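Local coordinates for glycosylation Associate Protein 2 (Streptococcus agalactiae serotype V, PDB 6OYC) that probably acts, in complex with its Gap1 and Gap3 partners, in the glycosylation and accessory Sec export of a serine-rich adhesin, at residues L365-L370 against A382-H387; A388-K393 against G499-S504. One frame throughout, in Å; residues are numbered along the deposited sequence.

Contact 1. Residues L365-L370 against A382-H387; sequences LILSGL and AKLNPH
Leu365 and Leu367, on one side of strand 365-370, pack against Leu384 and Pro386 in the loop that returns the chain from helix 372-381 to strand 388-392. This is the turn of a right-handed beta-alpha-beta crossover in the alpha/beta-hydrolase fold, and strand 365-370 ends in a GxSxG sequence, consistent with a nucleophile elbow. With CG of Leu365 anti to the backbone N (chi1 164°), the branched end is brought over to the loop although CB does not face it. CG meets Pro386 CB at 3.9 Å, and CD2 touches Leu384 CB and Pro386 CB alike, each at 4.0 Å, the side chain lying aslant both partners. Leu367, two residues on, has its CB directed toward the loop and touches it through a single methyl: CD1 sits 3.8 Å from Leu384 CD1 and 3.9 Å from Pro386 CG, crossing both side chains at about a right angle. Leu384 is backed by Ile351 and Gln352 of helix 341-358, and Leu365 by Leu355 of the same helix, so this apolar cluster is buried between sheet and helix. The His387 ring turns to other partners: ND1 is hydrogen-bonded to Asp363 OD1 and NE2 to Asp513 OD2, two carboxylates that would favour a protonated imidazole. The polar link across the contact is made by backbone alone, a weak hydrogen bond from His387 N to Leu365 O, 2.8 Å long but bent to 130° at the hydrogen.

Contact 2. Residues A388-K393 against G499-S504; sequences AIIIGK and GAWFTS
Ile390 and Phe502 supply the apolar part of this sheet-to-helix contact, in which helix 495-514 packs on strand 388-392 in the manner of the C-terminal helix of an alpha/beta hydrolase. Strand 388-392 and the helical segment 499-504 run antiparallel (174°), with a closest axis approach of 9.1 Å. The methyl CG2 of Ile390 does the touching: it lies 3.9 Å from Phe502 CD1 and is equally near CE1, the two side chains meeting aslant. The same methyl reaches Trp501 CH2 at 4.2 Å, so one methyl touches both aromatic side chains.

A second set of contacts joins aromatic carbons to main-chain oxygens. Ile390 O lies at the edge of the Phe502 ring, near its plane, 3.6 Å from CE1. Ile391 O approaches the six-membered ring of Trp501 obliquely, 3.3 Å from CH2, a close van der Waals approach. Both aromatic side chains extend with CG anti to the backbone N (chi1 173° for Trp501), which carries their far ends from the helix to the strand. Gly392 completes the surface, bringing its CA to 4.4 Å from Trp501 CZ3.

No hydrogen bond crosses between strand and helix. Cohesion therefore rests on dispersion and close fit, with a probable small electrostatic gain where the partly positive C-H edge of Phe502 at CE1 meets Ile390 O.

In the fold
The two contacts follow one another along the chain, contact 1 closing at His387 just before contact 2 opens at Ala388, and their centres lie about 13 Å apart. Strands 365-370 and 388-392 are parallel neighbours in the mixed sheet, joined by backbone hydrogen bonds between Leu367 and both Ala388 and Ile390. Contact 1 lies on the sheet face covered by helix 341-358, contact 2 on the face covered by helix 495-514, where Phe502 also touches Ser368. Together they lie on the two faces of the sheet, near a possible nucleophile elbow at Ser371, whose predicted triad partners would be His491 and Asp461; catalytic activity remains unconfirmed.

Contact 1. Residues L365-L370 against A382-H387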
loop_
_atom_site.group_PDB
_atom_site.type_symbol
_atom_site.label_atom_id
_atom_site.label_comp_id
_atom_site.label_asym_id
_atom_site.label_seq_id
_atom_site.Cartn_x
_atom_site.Cartn_y
_atom_site.Cartn_z
ATOM N N LEU B 365 -17.958 1.192 11.458
ATOM C CA LEU B 365 -16.649 0.741 10.998
ATOM C C LEU B 365 -16.521 -0.777 11.118
ATOM O O LEU B 365 -16.887 -1.355 12.145
ATOM C CB LEU B 365 -15.538 1.414 11.811
ATOM C CG LEU B 365 -14.159 0.763 11.713
ATOM C CD1 LEU B 365 -13.635 0.936 10.294
ATOM C CD2 LEU B 365 -13.189 1.352 12.736
ATOM N N ILE B 366 -15.977 -1.421 10.083
ATOM C CA ILE B 366 -15.748 -2.872 10.070
ATOM C C ILE B 366 -14.295 -3.154 9.704
ATOM O O ILE B 366 -13.845 -2.775 8.615
ATOM C CB ILE B 366 -16.681 -3.592 9.083
ATOM C CG1 ILE B 366 -18.139 -3.285 9.424
ATOM C CG2 ILE B 366 -16.402 -5.106 9.078
ATOM C CD1 ILE B 366 -19.054 -3.566 8.291
ATOM N N LEU B 367 -13.583 -3.861 10.581
ATOM C CA LEU B 367 -12.210 -4.290 10.333
ATOM C C LEU B 367 -12.187 -5.771 9.975
ATOM O O LEU B 367 -12.905 -6.569 10.577
ATOM C CB LEU B 367 -11.327 -4.029 11.555
ATOM C CG LEU B 367 -11.337 -2.575 12.013
ATOM C CD1 LEU B 367 -10.567 -2.370 13.302
ATOM C CD2 LEU B 367 -10.799 -1.665 10.921
ATOM N N SER B 368 -11.349 -6.136 9.003
ATOM C CA SER B 368 -11.362 -7.489 8.459
ATOM C C SER B 368 -9.983 -7.885 7.945
ATOM O O SER B 368 -9.126 -7.035 7.680
ATOM C CB SER B 368 -12.374 -7.619 7.325
ATOM O OG SER B 368 -12.112 -6.653 6.320
ATOM N N GLY B 369 -9.791 -9.191 7.782
ATOM C CA GLY B 369 -8.574 -9.715 7.185
ATOM C C GLY B 369 -8.496 -11.221 7.322
ATOM O O GLY B 369 -9.302 -11.861 8.006
ATOM N N LEU B 370 -7.497 -11.784 6.651
ATOM C CA LEU B 370 -7.190 -13.204 6.711
ATOM C C LEU B 370 -5.723 -13.388 7.090
ATOM O O LEU B 370 -4.861 -12.589 6.705
ATOM C CB LEU B 370 -7.516 -13.879 5.371
ATOM C CG LEU B 370 -8.996 -13.680 5.005
ATOM C CD1 LEU B 370 -9.219 -13.741 3.518
ATOM C CD2 LEU B 370 -9.897 -14.694 5.717
ATOM N N ALA B 382 -8.824 -2.958 18.886
ATOM C CA ALA B 382 -8.811 -2.574 20.296
ATOM C C ALA B 382 -8.791 -1.062 20.507
ATOM O O ALA B 382 -9.317 -0.571 21.510
ATOM C CB ALA B 382 -7.604 -3.224 20.983
ATOM N N LYS B 383 -8.193 -0.308 19.594
ATOM C CA LYS B 383 -8.159 1.140 19.726
ATOM C C LYS B 383 -9.283 1.825 18.977
ATOM O O LYS B 383 -9.415 3.053 19.069
ATOM C CB LYS B 383 -6.823 1.693 19.232
ATOM C CG LYS B 383 -5.723 1.643 20.265
ATOM C CD LYS B 383 -5.132 0.245 20.317
ATOM C CE LYS B 383 -3.638 0.251 20.589
ATOM N NZ LYS B 383 -3.082 -1.107 20.284
ATOM N N LEU B 384 -10.092 1.070 18.238
ATOM C CA LEU B 384 -11.074 1.668 17.358
ATOM C C LEU B 384 -12.515 1.343 17.723
ATOM O O LEU B 384 -13.422 2.025 17.222
ATOM C CB LEU B 384 -10.806 1.242 15.906
ATOM C CG LEU B 384 -9.535 1.841 15.299
ATOM C CD1 LEU B 384 -9.076 1.042 14.093
ATOM C CD2 LEU B 384 -9.789 3.270 14.925
ATOM N N ASN B 385 -12.753 0.344 18.578
ATOM C CA ASN B 385 -14.084 -0.091 18.997
ATOM C C ASN B 385 -15.021 -0.211 17.783
ATOM O O ASN B 385 -16.043 0.474 17.725
ATOM C CB ASN B 385 -14.667 0.853 20.045
ATOM C CG ASN B 385 -15.786 0.217 20.854
ATOM O OD1 ASN B 385 -16.384 -0.779 20.453
ATOM N ND2 ASN B 385 -16.074 0.801 22.009
ATOM N N PRO B 386 -14.674 -1.039 16.804
ATOM C CA PRO B 386 -15.481 -1.099 15.582
ATOM C C PRO B 386 -16.800 -1.822 15.813
ATOM O O PRO B 386 -17.012 -2.528 16.802
ATOM C CB PRO B 386 -14.590 -1.876 14.613
ATOM C CG PRO B 386 -13.814 -2.794 15.507
ATOM C CD PRO B 386 -13.550 -1.992 16.761
ATOM N N HIS B 387 -17.697 -1.649 14.846
ATOM C CA HIS B 387 -18.944 -2.395 14.859
ATOM C C HIS B 387 -18.699 -3.893 14.731
ATOM O O HIS B 387 -19.333 -4.698 15.422
ATOM C CB HIS B 387 -19.841 -1.922 13.727
ATOM C CG HIS B 387 -21.132 -2.664 13.654
ATOM N ND1 HIS B 387 -22.129 -2.507 14.592
ATOM C CD2 HIS B 387 -21.583 -3.590 12.774
ATOM C CE1 HIS B 387 -23.147 -3.290 14.282
ATOM N NE2 HIS B 387 -22.841 -3.959 13.184
#

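Contact 2. Residues A388-K393 against G499-S504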
loop_
_atom_site.group_PDB
_atom_site.type_symbol
_atom_site.label_atom_id
_atom_site.label_comp_id
_atom_site.label_asym_id
_atom_site.label_seq_id
_atom_site.Cartn_x
_atom_site.Cartn_y
_atom_site.Cartn_z
ATOM N N ALA B 388 -17.793 -4.288 13.845
ATOM C CA ALA B 388 -17.593 -5.695 13.554
ATOM C C ALA B 388 -16.150 -5.944 13.129
ATOM O O ALA B 388 -15.494 -5.082 12.539
ATOM C CB ALA B 388 -18.554 -6.169 12.462
ATOM N N ILE B 389 -15.677 -7.149 13.429
ATOM C CA ILE B 389 -14.369 -7.634 13.029
ATOM C C ILE B 389 -14.597 -8.993 12.388
ATOM O O ILE B 389 -14.962 -9.950 13.077
ATOM C CB ILE B 389 -13.409 -7.729 14.217
ATOM C CG1 ILE B 389 -13.036 -6.326 14.682
ATOM C CG2 ILE B 389 -12.179 -8.552 13.861
ATOM C CD1 ILE B 389 -12.195 -6.320 15.923
ATOM N N ILE B 390 -14.428 -9.070 11.073
ATOM C CA ILE B 390 -14.590 -10.309 10.321
ATOM C C ILE B 390 -13.196 -10.847 10.037
ATOM O O ILE B 390 -12.430 -10.246 9.277
ATOM C CB ILE B 390 -15.367 -10.087 9.018
ATOM C CG1 ILE B 390 -16.730 -9.455 9.295
ATOM C CG2 ILE B 390 -15.500 -11.383 8.239
ATOM C CD1 ILE B 390 -17.483 -9.067 8.034
ATOM N N ILE B 391 -12.850 -11.986 10.624
ATOM C CA ILE B 391 -11.505 -12.518 10.479
ATOM C C ILE B 391 -11.566 -14.015 10.218
ATOM O O ILE B 391 -12.480 -14.709 10.674
ATOM C CB ILE B 391 -10.650 -12.197 11.718
ATOM C CG1 ILE B 391 -11.450 -12.443 12.998
ATOM C CG2 ILE B 391 -10.186 -10.743 11.674
ATOM C CD1 ILE B 391 -10.594 -12.396 14.267
ATOM N N GLY B 392 -10.585 -14.507 9.453
ATOM C CA GLY B 392 -10.435 -15.921 9.163
ATOM C C GLY B 392 -8.999 -16.407 9.261
ATOM O O GLY B 392 -8.083 -15.775 8.731
ATOM N N LYS B 393 -8.807 -17.549 9.918
ATOM C CA LYS B 393 -7.532 -18.183 10.225
ATOM C C LYS B 393 -6.696 -17.246 11.088
ATOM O O LYS B 393 -5.609 -16.818 10.677
ATOM C CB LYS B 393 -6.801 -18.581 8.942
ATOM C CG LYS B 393 -7.694 -19.343 7.967
ATOM C CD LYS B 393 -6.932 -19.852 6.757
ATOM C CE LYS B 393 -7.701 -20.946 6.036
ATOM N NZ LYS B 393 -7.016 -21.411 4.795
ATOM N N GLY B 499 -12.657 -18.186 1.568
ATOM C CA GLY B 499 -13.075 -17.025 0.802
ATOM C C GLY B 499 -14.581 -16.862 0.771
ATOM O O GLY B 499 -15.104 -15.796 1.105
ATOM N N ALA B 500 -15.298 -17.927 0.388
ATOM C CA ALA B 500 -16.756 -17.878 0.330
ATOM C C ALA B 500 -17.351 -17.491 1.674
ATOM O O ALA B 500 -18.295 -16.703 1.737
ATOM C CB ALA B 500 -17.309 -19.226 -0.134
ATOM N N TRP B 501 -16.802 -18.027 2.761
ATOM C CA TRP B 501 -17.289 -17.664 4.085
ATOM C C TRP B 501 -17.070 -16.183 4.360
ATOM O O TRP B 501 -17.983 -15.479 4.808
ATOM C CB TRP B 501 -16.592 -18.510 5.151
ATOM C CG TRP B 501 -16.941 -18.068 6.538
ATOM C CD1 TRP B 501 -18.011 -18.471 7.276
ATOM C CD2 TRP B 501 -16.234 -17.115 7.345
ATOM N NE1 TRP B 501 -18.012 -17.840 8.496
ATOM C CE2 TRP B 501 -16.932 -17.001 8.564
ATOM C CE3 TRP B 501 -15.076 -16.352 7.157
ATOM C CZ2 TRP B 501 -16.510 -16.157 9.594
ATOM C CZ3 TRP B 501 -14.661 -15.513 8.183
ATOM C CH2 TRP B 501 -15.377 -15.421 9.382
ATOM N N PHE B 502 -15.849 -15.701 4.104
ATOM C CA PHE B 502 -15.504 -14.306 4.364
ATOM C C PHE B 502 -16.417 -13.362 3.593
ATOM O O PHE B 502 -16.974 -12.416 4.162
ATOM C CB PHE B 502 -14.037 -14.070 3.996
ATOM C CG PHE B 502 -13.535 -12.670 4.274
ATOM C CD1 PHE B 502 -12.966 -12.352 5.505
ATOM C CD2 PHE B 502 -13.576 -11.692 3.286
ATOM C CE1 PHE B 502 -12.477 -11.069 5.758
ATOM C CE2 PHE B 502 -13.089 -10.410 3.527
ATOM C CZ PHE B 502 -12.541 -10.097 4.764
ATOM N N THR B 503 -16.588 -13.610 2.295
ATOM C CA THR B 503 -17.447 -12.732 1.513
ATOM C C THR B 503 -18.916 -12.903 1.892
ATOM O O THR B 503 -19.678 -11.929 1.857
ATOM C CB THR B 503 -17.245 -12.972 0.012
ATOM O OG1 THR B 503 -18.216 -12.212 -0.716
ATOM C CG2 THR B 503 -17.412 -14.435 -0.346
ATOM N N SER B 504 -19.328 -14.122 2.265
ATOM C CA SER B 504 -20.701 -14.342 2.712
ATOM C C SER B 504 -20.962 -13.633 4.033
ATOM O O SER B 504 -21.995 -12.972 4.206
ATOM C CB SER B 504 -20.984 -15.841 2.846
ATOM O OG SER B 504 -22.002 -16.092 3.802
#